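Local structure of photoreceptor-histidine kinase BphP (Stigmatella aurantiaca DW4/3-1, 6BAF) at residues 257-271 and 287-301. The protein is a myxobacterial phytochrome that binds a bilin chromophore in its chromophore-binding domain and probably senses light to control its own histidine kinase activity. Numbering follows the deposited sequence. Where two conformers were deposited one is given.
With BLR (3-[5-[(Z)-(4-ethenyl-3-methyl-5-oxidanylidene-pyrrol-2-ylidene)methyl]-2-[[5-[(Z)-(3-ethenyl-4-methyl-5-oxidanylidene-pyrrol-2-ylidene)methyl]-3-(3-hydroxy-3-oxopropyl)-4-methyl-1H-pyrrol-2-yl]methyl]-4-methyl-1H-pyrrol-3-yl]propanoic acid), chain B.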
ATOM      1  N   MET A 257     -14.512 -10.194 -12.234  1.00 33.35           N
ATOM      2  CA  MET A 257     -13.846  -8.938 -11.924  1.00 36.65           C
ATOM      3  C   MET A 257     -12.745  -8.764 -12.948  1.00 35.90           C
ATOM      4  O   MET A 257     -12.064  -9.739 -13.269  1.00 41.60           O
ATOM      5  CB  MET A 257     -13.264  -8.941 -10.484  1.00 37.37           C
ATOM      6  CG  MET A 257     -12.492  -7.663 -10.104  1.00 38.96           C
ATOM      7  SD  MET A 257     -11.711  -7.687  -8.420  1.00 44.88           S
ATOM      8  CE  MET A 257     -10.273  -8.709  -8.771  1.00 40.42           C
ATOM      9  N   SER A 258     -12.575  -7.557 -13.498  1.00 33.45           N
ATOM     10  CA  SER A 258     -11.429  -7.333 -14.368  1.00 36.81           C
ATOM     11  C   SER A 258     -10.795  -5.984 -14.050  1.00 37.22           C
ATOM     12  O   SER A 258     -11.407  -5.097 -13.446  1.00 37.73           O
ATOM     13  CB  SER A 258     -11.773  -7.448 -15.876  1.00 37.31           C
ATOM     14  OG  SER A 258     -12.886  -6.621 -16.226  1.00 35.53           O
ATOM     15  N   ILE A 259      -9.533  -5.873 -14.444  1.00 35.12           N
ATOM     16  CA  ILE A 259      -8.688  -4.723 -14.190  1.00 34.75           C
ATOM     17  C   ILE A 259      -7.987  -4.395 -15.493  1.00 34.14           C
ATOM     18  O   ILE A 259      -7.431  -5.286 -16.144  1.00 37.89           O
ATOM     19  CB  ILE A 259      -7.683  -5.018 -13.051  1.00 36.75           C
ATOM     20  CG1 ILE A 259      -8.468  -5.225 -11.760  1.00 38.13           C
ATOM     21  CG2 ILE A 259      -6.706  -3.851 -12.840  1.00 34.39           C
ATOM     22  CD1 ILE A 259      -7.747  -6.118 -10.770  1.00 42.58           C
ATOM     23  N   SER A 260      -7.998  -3.118 -15.874  1.00 35.05           N
ATOM     24  CA  SER A 260      -7.378  -2.693 -17.122  1.00 36.05           C
ATOM     25  C   SER A 260      -5.864  -2.657 -16.985  1.00 42.13           C
ATOM     26  O   SER A 260      -5.332  -2.185 -15.980  1.00 38.93           O
ATOM     27  CB  SER A 260      -7.868  -1.298 -17.518  1.00 36.41           C
ATOM     28  OG  SER A 260      -9.298  -1.222 -17.468  1.00 38.15           O
ATOM     29  N   LEU A 261      -5.167  -3.106 -18.019  1.00 38.08           N
ATOM     30  CA  LEU A 261      -3.733  -2.941 -18.113  1.00 36.71           C
ATOM     31  C   LEU A 261      -3.484  -1.877 -19.154  1.00 41.88           C
ATOM     32  O   LEU A 261      -4.000  -1.972 -20.273  1.00 43.22           O
ATOM     33  CB  LEU A 261      -3.056  -4.255 -18.483  1.00 38.49           C
ATOM     34  CG  LEU A 261      -3.313  -5.359 -17.458  1.00 40.27           C
ATOM     35  CD1 LEU A 261      -2.719  -6.673 -17.906  1.00 41.20           C
ATOM     36  CD2 LEU A 261      -2.725  -4.961 -16.063  1.00 42.22           C
ATOM     37  N   MET A 262      -2.718  -0.858 -18.790  1.00 40.70           N
ATOM     38  CA  MET A 262      -2.505   0.295 -19.647  1.00 43.02           C
ATOM     39  C   MET A 262      -1.047   0.366 -20.070  1.00 48.47           C
ATOM     40  O   MET A 262      -0.146   0.029 -19.297  1.00 50.77           O
ATOM     41  CB  MET A 262      -2.910   1.572 -18.919  1.00 42.35           C
ATOM     42  CG  MET A 262      -4.387   1.586 -18.472  1.00 44.35           C
ATOM     43  SD  MET A 262      -5.522   1.741 -19.919  1.00 44.98           S
ATOM     44  CE  MET A 262      -5.072   3.385 -20.516  1.00 45.86           C
ATOM     45  N   LYS A 263      -0.810   0.781 -21.308  1.00 50.07           N
ATOM     46  CA  LYS A 263       0.550   0.969 -21.800  1.00 51.39           C
ATOM     47  C   LYS A 263       0.544   2.124 -22.781  1.00 59.42           C
ATOM     48  O   LYS A 263      -0.188   2.084 -23.776  1.00 58.87           O
ATOM     49  CB  LYS A 263       1.097  -0.296 -22.453  1.00 50.65           C
ATOM     50  CG  LYS A 263       2.356  -0.010 -23.275  1.00 59.47           C
ATOM     51  CD  LYS A 263       3.101  -1.288 -23.621  1.00 61.17           C
ATOM     52  CE  LYS A 263       4.199  -1.054 -24.661  1.00 65.21           C
ATOM     53  NZ  LYS A 263       5.073  -2.270 -24.693  1.00 73.88           N
ATOM     54  N   ASP A 264       1.334   3.157 -22.486  1.00 58.81           N
ATOM     55  CA  ASP A 264       1.370   4.372 -23.303  1.00 62.97           C
ATOM     56  C   ASP A 264      -0.019   5.003 -23.433  1.00 60.38           C
ATOM     57  O   ASP A 264      -0.411   5.457 -24.509  1.00 66.02           O
ATOM     58  CB  ASP A 264       1.958   4.101 -24.700  1.00 66.23           C
ATOM     59  CG  ASP A 264       3.412   3.560 -24.661  1.00 76.25           C
ATOM     60  OD1 ASP A 264       3.700   2.568 -25.399  1.00 72.65           O
ATOM     61  OD2 ASP A 264       4.259   4.127 -23.912  1.00 77.53           O
ATOM     62  N   GLY A 265      -0.784   5.024 -22.341  1.00 57.90           N
ATOM     63  CA  GLY A 265      -2.103   5.648 -22.386  1.00 53.83           C
ATOM     64  C   GLY A 265      -3.166   4.887 -23.164  1.00 56.81           C
ATOM     65  O   GLY A 265      -4.257   5.419 -23.409  1.00 57.08           O
ATOM     66  N   LYS A 266      -2.913   3.641 -23.523  1.00 53.34           N
ATOM     67  CA  LYS A 266      -3.834   2.888 -24.352  1.00 52.34           C
ATOM     68  C   LYS A 266      -4.035   1.515 -23.729  1.00 48.84           C
ATOM     69  O   LYS A 266      -3.117   0.979 -23.103  1.00 45.17           O
ATOM     70  CB  LYS A 266      -3.271   2.841 -25.788  1.00 57.06           C
ATOM     71  CG  LYS A 266      -3.631   1.639 -26.607  1.00 63.12           C
ATOM     72  CD  LYS A 266      -3.235   1.850 -28.085  1.00 67.71           C
ATOM     73  CE  LYS A 266      -2.999   0.525 -28.815  1.00 67.11           C
ATOM     74  NZ  LYS A 266      -1.699   0.578 -29.558  1.00 77.89           N
ATOM     75  N   LEU A 267      -5.255   0.974 -23.844  1.00 47.94           N
ATOM     76  CA  LEU A 267      -5.575  -0.300 -23.214  1.00 42.46           C
ATOM     77  C   LEU A 267      -4.738  -1.398 -23.838  1.00 41.80           C
ATOM     78  O   LEU A 267      -4.656  -1.510 -25.060  1.00 44.98           O
ATOM     79  CB  LEU A 267      -7.055  -0.625 -23.361  1.00 41.68           C
ATOM     80  CG  LEU A 267      -7.654  -1.786 -22.591  1.00 41.16           C
ATOM     81  CD1 LEU A 267      -7.578  -1.543 -21.038  1.00 35.43           C
ATOM     82  CD2 LEU A 267      -9.142  -1.978 -23.054  1.00 36.81           C
ATOM     83  N   TRP A 268      -4.050  -2.161 -22.994  1.00 41.61           N
ATOM     84  CA  TRP A 268      -3.114  -3.196 -23.413  1.00 39.19           C
ATOM     85  C   TRP A 268      -3.677  -4.585 -23.203  1.00 38.79           C
ATOM     86  O   TRP A 268      -3.370  -5.509 -23.965  1.00 40.12           O
ATOM     87  CB  TRP A 268      -1.810  -3.057 -22.604  1.00 40.37           C
ATOM     88  CG  TRP A 268      -0.672  -4.004 -22.952  1.00 40.08           C
ATOM     89  CD1 TRP A 268       0.361  -3.775 -23.843  1.00 39.23           C
ATOM     90  CD2 TRP A 268      -0.459  -5.323 -22.425  1.00 37.63           C
ATOM     91  NE1 TRP A 268       1.208  -4.862 -23.861  1.00 42.21           N
ATOM     92  CE2 TRP A 268       0.733  -5.815 -22.996  1.00 40.40           C
ATOM     93  CE3 TRP A 268      -1.132  -6.113 -21.485  1.00 37.68           C
ATOM     94  CZ2 TRP A 268       1.240  -7.064 -22.682  1.00 39.82           C
ATOM     95  CZ3 TRP A 268      -0.637  -7.340 -21.187  1.00 38.95           C
ATOM     96  CH2 TRP A 268       0.557  -7.809 -21.775  1.00 41.21           C
ATOM     97  N   GLY A 269      -4.549  -4.722 -22.220  1.00 35.54           N
ATOM     98  CA  GLY A 269      -4.955  -6.027 -21.768  1.00 33.46           C
ATOM     99  C   GLY A 269      -5.803  -5.857 -20.539  1.00 37.41           C
ATOM    100  O   GLY A 269      -6.104  -4.743 -20.109  1.00 37.10           O
ATOM    101  N   LEU A 270      -6.219  -6.992 -20.004  1.00 33.76           N
ATOM    102  CA  LEU A 270      -7.014  -7.017 -18.797  1.00 39.09           C
ATOM    103  C   LEU A 270      -6.446  -8.107 -17.911  1.00 39.50           C
ATOM    104  O   LEU A 270      -5.956  -9.117 -18.410  1.00 38.17           O
ATOM    105  CB  LEU A 270      -8.501  -7.357 -19.048  1.00 36.20           C
ATOM    106  CG  LEU A 270      -9.394  -6.514 -19.963  1.00 38.21           C
ATOM    107  CD1 LEU A 270     -10.777  -7.151 -19.895  1.00 36.63           C
ATOM    108  CD2 LEU A 270      -9.457  -5.090 -19.484  1.00 35.04           C
ATOM    109  N   ILE A 271      -6.520  -7.896 -16.606  1.00 37.75           N
ATOM    110  CA  ILE A 271      -6.539  -8.992 -15.653  1.00 34.92           C
ATOM    111  C   ILE A 271      -8.004  -9.339 -15.494  1.00 35.19           C
ATOM    112  O   ILE A 271      -8.787  -8.512 -15.031  1.00 37.20           O
ATOM    113  CB  ILE A 271      -5.926  -8.605 -14.293  1.00 38.13           C
ATOM    114  CG1 ILE A 271      -4.521  -8.011 -14.443  1.00 37.63           C
ATOM    115  CG2 ILE A 271      -5.875  -9.833 -13.375  1.00 36.04           C
ATOM    116  CD1 ILE A 271      -4.040  -7.249 -13.162  1.00 37.03           C
ATOM    117  N   ARG A 287     -10.035  -5.449  -3.477  1.00 39.64           N
ATOM    118  CA  ARG A 287     -10.183  -4.887  -4.821  1.00 43.12           C
ATOM    119  C   ARG A 287      -9.127  -3.836  -5.080  1.00 39.47           C
ATOM    120  O   ARG A 287      -8.468  -3.837  -6.123  1.00 36.93           O
ATOM    121  CB  ARG A 287     -11.565  -4.252  -5.026  1.00 45.23           C
ATOM    122  CG  ARG A 287     -12.696  -5.202  -5.020  1.00 47.06           C
ATOM    123  CD  ARG A 287     -13.926  -4.597  -5.722  1.00 51.64           C
ATOM    124  NE  ARG A 287     -14.231  -3.195  -5.407  1.00 47.85           N
ATOM    125  CZ  ARG A 287     -15.087  -2.805  -4.468  1.00 55.65           C
ATOM    126  NH1 ARG A 287     -15.684  -3.717  -3.710  1.00 56.08           N
ATOM    127  NH2 ARG A 287     -15.329  -1.504  -4.280  1.00 55.06           N
ATOM    128  N   THR A 288      -8.940  -2.938  -4.120  1.00 39.68           N
ATOM    129  CA  THR A 288      -7.977  -1.851  -4.279  1.00 40.51           C
ATOM    130  C   THR A 288      -6.534  -2.362  -4.340  1.00 39.64           C
ATOM    131  O   THR A 288      -5.698  -1.805  -5.069  1.00 41.05           O
ATOM    132  CB  THR A 288      -8.178  -0.885  -3.123  1.00 44.51           C
ATOM    133  OG1 THR A 288      -9.594  -0.740  -2.946  1.00 55.07           O
ATOM    134  CG2 THR A 288      -7.689   0.419  -3.510  1.00 49.67           C
ATOM    135  N   ALA A 289      -6.221  -3.407  -3.560  1.00 39.04           N
ATOM    136  CA  ALA A 289      -4.904  -4.035  -3.649  1.00 40.26           C
ATOM    137  C   ALA A 289      -4.699  -4.603  -5.043  1.00 37.44           C
ATOM    138  O   ALA A 289      -3.650  -4.403  -5.680  1.00 35.14           O
ATOM    139  CB  ALA A 289      -4.793  -5.126  -2.562  1.00 34.39           C
ATOM    140  N   CYS A 290      -5.728  -5.255  -5.570  1.00 38.18           N
ATOM    141  CA  CYS A 290      -5.592  -5.828  -6.908  1.00 40.39           C
ATOM    142  C   CYS A 290      -5.435  -4.746  -7.947  1.00 38.30           C
ATOM    143  O   CYS A 290      -4.587  -4.858  -8.845  1.00 40.90           O
ATOM    144  CB  CYS A 290      -6.792  -6.701  -7.227  1.00 39.69           C
ATOM    145  SG  CYS A 290      -6.768  -8.228  -6.288  1.00 47.03           S
ATOM    146  N   GLU A 291      -6.226  -3.675  -7.849  1.00 38.98           N
ATOM    147  CA  GLU A 291      -6.101  -2.615  -8.839  0.50 40.84           C
ATOM    148  C   GLU A 291      -4.738  -1.944  -8.730  1.00 40.25           C
ATOM    149  O   GLU A 291      -4.140  -1.569  -9.747  0.95 40.50           O
ATOM    150  CB  GLU A 291      -7.279  -1.611  -8.718  0.50 42.61           C
ATOM    151  CG  GLU A 291      -7.291  -0.606  -7.540  0.50 46.41           C
ATOM    152  CD  GLU A 291      -8.582   0.270  -7.492  0.50 49.14           C
ATOM    153  OE1 GLU A 291      -9.489   0.016  -8.302  0.50 44.65           O
ATOM    154  OE2 GLU A 291      -8.681   1.208  -6.655  0.50 49.86           O
ATOM    155  N   PHE A 292      -4.208  -1.815  -7.508  1.00 42.53           N
ATOM    156  CA  PHE A 292      -2.866  -1.260  -7.333  1.00 38.89           C
ATOM    157  C   PHE A 292      -1.811  -2.136  -8.006  1.00 39.99           C
ATOM    158  O   PHE A 292      -0.895  -1.634  -8.675  1.00 38.59           O
ATOM    159  CB  PHE A 292      -2.586  -1.112  -5.829  1.00 43.43           C
ATOM    160  CG  PHE A 292      -1.305  -0.424  -5.531  1.00 44.25           C
ATOM    161  CD1 PHE A 292      -0.112  -1.132  -5.527  1.00 44.14           C
ATOM    162  CD2 PHE A 292      -1.274   0.955  -5.305  1.00 45.62           C
ATOM    163  CE1 PHE A 292       1.098  -0.480  -5.286  1.00 46.55           C
ATOM    164  CE2 PHE A 292      -0.063   1.601  -5.049  1.00 43.45           C
ATOM    165  CZ  PHE A 292       1.114   0.883  -5.050  1.00 45.32           C
ATOM    166  N   LEU A 293      -1.936  -3.463  -7.868  1.00 41.56           N
ATOM    167  CA  LEU A 293      -1.015  -4.361  -8.575  1.00 41.94           C
ATOM    168  C   LEU A 293      -1.164  -4.255 -10.089  1.00 45.21           C
ATOM    169  O   LEU A 293      -0.163  -4.346 -10.824  1.00 42.87           O
ATOM    170  CB  LEU A 293      -1.238  -5.800  -8.108  1.00 44.04           C
ATOM    171  CG  LEU A 293      -0.773  -5.919  -6.646  1.00 50.91           C
ATOM    172  CD1 LEU A 293      -1.081  -7.294  -6.085  1.00 47.61           C
ATOM    173  CD2 LEU A 293       0.732  -5.533  -6.508  1.00 46.96           C
ATOM    174  N   GLY A 294      -2.393  -4.037 -10.583  1.00 42.83           N
ATOM    175  CA  GLY A 294      -2.555  -3.778 -12.004  1.00 39.74           C
ATOM    176  C   GLY A 294      -1.836  -2.521 -12.463  1.00 41.03           C
ATOM    177  O   GLY A 294      -1.221  -2.496 -13.531  1.00 40.53           O
ATOM    178  N   GLU A 295      -1.906  -1.454 -11.675  1.00 39.52           N
ATOM    179  CA  GLU A 295      -1.111  -0.271 -12.017  1.00 40.31           C
ATOM    180  C   GLU A 295       0.380  -0.573 -12.023  1.00 42.47           C
ATOM    181  O   GLU A 295       1.124  -0.047 -12.863  1.00 43.61           O
ATOM    182  CB  GLU A 295      -1.395   0.855 -11.030  1.00 44.77           C
ATOM    183  CG  GLU A 295      -2.826   1.356 -11.102  1.00 49.09           C
ATOM    184  CD  GLU A 295      -2.973   2.789 -10.584  1.00 54.92           C
ATOM    185  OE1 GLU A 295      -2.049   3.652 -10.829  1.00 55.22           O
ATOM    186  OE2 GLU A 295      -4.049   3.042  -9.961  1.00 60.09           O
ATOM    187  N   VAL A 296       0.861  -1.354 -11.052  1.00 44.22           N
ATOM    188  CA  VAL A 296       2.298  -1.644 -11.046  1.00 45.59           C
ATOM    189  C   VAL A 296       2.662  -2.415 -12.299  1.00 42.80           C
ATOM    190  O   VAL A 296       3.545  -2.008 -13.063  1.00 43.23           O
ATOM    191  CB  VAL A 296       2.710  -2.407  -9.776  1.00 45.64           C
ATOM    192  CG1 VAL A 296       4.156  -2.928  -9.949  1.00 42.57           C
ATOM    193  CG2 VAL A 296       2.564  -1.497  -8.559  1.00 39.92           C
ATOM    194  N   MET A 297       1.939  -3.511 -12.562  1.00 40.08           N
ATOM    195  CA  MET A 297       2.149  -4.247 -13.815  1.00 42.36           C
ATOM    196  C   MET A 297       2.056  -3.335 -15.025  1.00 45.75           C
ATOM    197  O   MET A 297       2.896  -3.411 -15.932  1.00 47.74           O
ATOM    198  CB  MET A 297       1.144  -5.385 -13.961  1.00 44.09           C
ATOM    199  CG  MET A 297       1.276  -6.051 -15.347  1.00 49.25           C
ATOM    200  SD  MET A 297       0.166  -7.458 -15.540  1.00 50.59           S
ATOM    201  CE  MET A 297       0.857  -8.173 -17.073  1.00 47.80           C
ATOM    202  N   SER A 298       1.067  -2.425 -15.048  1.00 40.33           N
ATOM    203  CA  SER A 298       0.986  -1.532 -16.205  1.00 47.90           C
ATOM    204  C   SER A 298       2.253  -0.699 -16.341  1.00 52.43           C
ATOM    205  O   SER A 298       2.730  -0.459 -17.463  1.00 50.46           O
ATOM    206  CB  SER A 298      -0.249  -0.620 -16.129  1.00 44.02           C
ATOM    207  OG  SER A 298      -1.448  -1.407 -16.152  1.00 46.63           O
ATOM    208  N   SER A 299       2.820  -0.243 -15.210  1.00 51.17           N
ATOM    209  CA  SER A 299       3.978   0.647 -15.297  1.00 51.31           C
ATOM    210  C   SER A 299       5.224  -0.121 -15.716  1.00 50.42           C
ATOM    211  O   SER A 299       6.064   0.427 -16.434  1.00 61.65           O
ATOM    212  CB  SER A 299       4.187   1.386 -13.967  1.00 52.40           C
ATOM    213  OG  SER A 299       4.549   0.465 -12.935  1.00 51.82           O
ATOM    214  N   LEU A 300       5.311  -1.410 -15.358  1.00 49.94           N
ATOM    215  CA  LEU A 300       6.376  -2.328 -15.782  1.00 51.55           C
ATOM    216  C   LEU A 300       6.259  -2.821 -17.217  1.00 62.52           C
ATOM    217  O   LEU A 300       7.172  -3.512 -17.675  1.00 63.73           O
ATOM    218  CB  LEU A 300       6.396  -3.569 -14.907  1.00 46.17           C
ATOM    219  CG  LEU A 300       6.765  -3.346 -13.446  1.00 50.48           C
ATOM    220  CD1 LEU A 300       6.771  -4.683 -12.716  1.00 49.23           C
ATOM    221  CD2 LEU A 300       8.111  -2.644 -13.346  1.00 52.03           C
ATOM    222  N   LEU A 301       5.149  -2.576 -17.919  1.00 61.52           N
ATOM    223  CA  LEU A 301       5.103  -2.918 -19.343  1.00 67.80           C
ATOM    224  C   LEU A 301       5.950  -1.891 -20.097  1.00 75.77           C
ATOM    225  O   LEU A 301       5.412  -0.972 -20.729  1.00 75.55           O
ATOM    226  CB  LEU A 301       3.650  -2.947 -19.876  1.00 56.79           C
ATOM    227  CG  LEU A 301       2.684  -3.931 -19.192  1.00 48.69           C
ATOM    228  CD1 LEU A 301       1.213  -3.697 -19.573  1.00 47.87           C
ATOM    229  CD2 LEU A 301       3.080  -5.395 -19.392  1.00 48.34           C
TER
HETATM  230  CHA BLR B 401     -17.472  -6.785 -21.304  1.00 38.50           C
HETATM  231  NA  BLR B 401     -16.441  -8.987 -22.016  1.00 39.44           N
HETATM  232  C1A BLR B 401     -16.508  -7.937 -21.185  1.00 42.04           C
HETATM  233  C2A BLR B 401     -15.544  -8.048 -20.179  1.00 37.67           C
HETATM  234  C3A BLR B 401     -14.850  -9.181 -20.412  1.00 42.52           C
HETATM  235  C4A BLR B 401     -15.428  -9.765 -21.549  1.00 41.82           C
HETATM  236  CMA BLR B 401     -13.652  -9.684 -19.552  1.00 38.38           C
HETATM  237  CAA BLR B 401     -15.332  -7.032 -19.055  1.00 34.23           C
HETATM  238  CBA BLR B 401     -16.323  -7.222 -17.877  1.00 37.04           C
HETATM  239  CGA BLR B 401     -15.925  -8.402 -16.978  1.00 41.29           C
HETATM  240  O1A BLR B 401     -14.787  -8.349 -16.426  1.00 38.66           O
HETATM  241  O2A BLR B 401     -16.691  -9.422 -16.779  1.00 38.29           O
HETATM  242  CHB BLR B 401     -15.062 -11.031 -22.291  1.00 41.32           C
HETATM  243  NB  BLR B 401     -14.588 -12.590 -20.370  1.00 44.16           N
HETATM  244  C1B BLR B 401     -14.483 -12.086 -21.792  1.00 41.51           C
HETATM  245  C2B BLR B 401     -13.623 -13.051 -22.519  1.00 42.83           C
HETATM  246  C3B BLR B 401     -13.188 -14.079 -21.664  1.00 49.38           C
HETATM  247  C4B BLR B 401     -13.744 -13.862 -20.300  1.00 51.75           C
HETATM  248  CMB BLR B 401     -13.219 -12.965 -23.995  1.00 44.80           C
HETATM  249  OB  BLR B 401     -13.607 -14.526 -19.334  1.00 55.23           O
HETATM  250  CAB BLR B 401     -12.250 -15.204 -22.135  1.00 47.19           C
HETATM  251  CBB BLR B 401     -11.739 -16.075 -21.297  1.00 49.97           C
HETATM  252  NC  BLR B 401     -19.797  -9.579 -25.458  1.00 43.09           N
HETATM  253  C1C BLR B 401     -19.966 -10.651 -26.520  1.00 49.36           C
HETATM  254  C2C BLR B 401     -20.860 -10.051 -27.555  1.00 51.70           C
HETATM  255  C3C BLR B 401     -21.225  -8.719 -27.226  1.00 50.01           C
HETATM  256  C4C BLR B 401     -20.594  -8.368 -25.915  1.00 45.79           C
HETATM  257  CMC BLR B 401     -21.271 -10.806 -28.801  1.00 58.02           C
HETATM  258  OC  BLR B 401     -19.506 -11.741 -26.525  1.00 51.59           O
HETATM  259  CAC BLR B 401     -22.134  -7.795 -28.060  1.00 56.94           C
HETATM  260  CBC BLR B 401     -21.895  -7.548 -29.360  1.00 66.13           C
HETATM  261  CHD BLR B 401     -20.715  -7.235 -25.296  1.00 43.89           C
HETATM  262  ND  BLR B 401     -18.802  -7.512 -23.404  1.00 38.09           N
HETATM  263  C1D BLR B 401     -19.933  -6.828 -24.072  1.00 42.25           C
HETATM  264  C2D BLR B 401     -20.282  -5.601 -23.376  1.00 41.84           C
HETATM  265  C3D BLR B 401     -19.347  -5.468 -22.264  1.00 37.15           C
HETATM  266  C4D BLR B 401     -18.391  -6.633 -22.254  1.00 42.41           C
HETATM  267  CMD BLR B 401     -21.404  -4.637 -23.781  1.00 39.55           C
HETATM  268  CAD BLR B 401     -19.336  -4.346 -21.248  1.00 33.98           C
HETATM  269  CBD BLR B 401     -20.070  -4.817 -20.003  1.00 36.64           C
HETATM  270  CGD BLR B 401     -20.099  -3.548 -19.174  1.00 40.86           C
HETATM  271  O1D BLR B 401     -18.995  -3.030 -18.790  1.00 36.54           O
HETATM  272  O2D BLR B 401     -21.217  -2.986 -18.963  1.00 40.77           O
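Strand 257-263 runs over helix 287-300 at an axis distance of 7.0 Å, and the two directions differ by 26°. This is the GAF domain, where the last helix of this fragment packs on one face of the antiparallel sheet and the bilin lies beyond the other. Strands 257-263 and 266-271 form a hairpin closed by a type I' turn. Gly294 lets the strands come close: Ile259 CG2 and Ile271 CD1 both rest near its CA, and a CB there would clash with Ile259. Ile259 CD1 reaches on to Cys290 CB at 3.7 Å. Leu261 CD1 meets SD of Met297, whose extended chain passes at an angle to the leucine. A classic beta bulge sets Trp268 and Gly269 together across from Leu261, whose carbonyl takes the N-H of Trp268 and, weakly, that of Gly269. Leu301 CD1 sits over one face of the Trp268 indole, 3.7 Å from CD2, a CH-pi contact. Ser298 OG takes the N-H of Met262 at 3.0 Å, nearly straight at 166°, and gives its own proton to Gly294 O. Its chi1 of -63° sets OG beside its own backbone N, within reach of that carbonyl one turn back. With an alanine here both bonds go, and Met262 N would probably be left without its partner in a buried place. On the opposite sheet face, Ser258 OG, also bonded to Arg208, donates to propionate O1A of BLR at 2.6 Å.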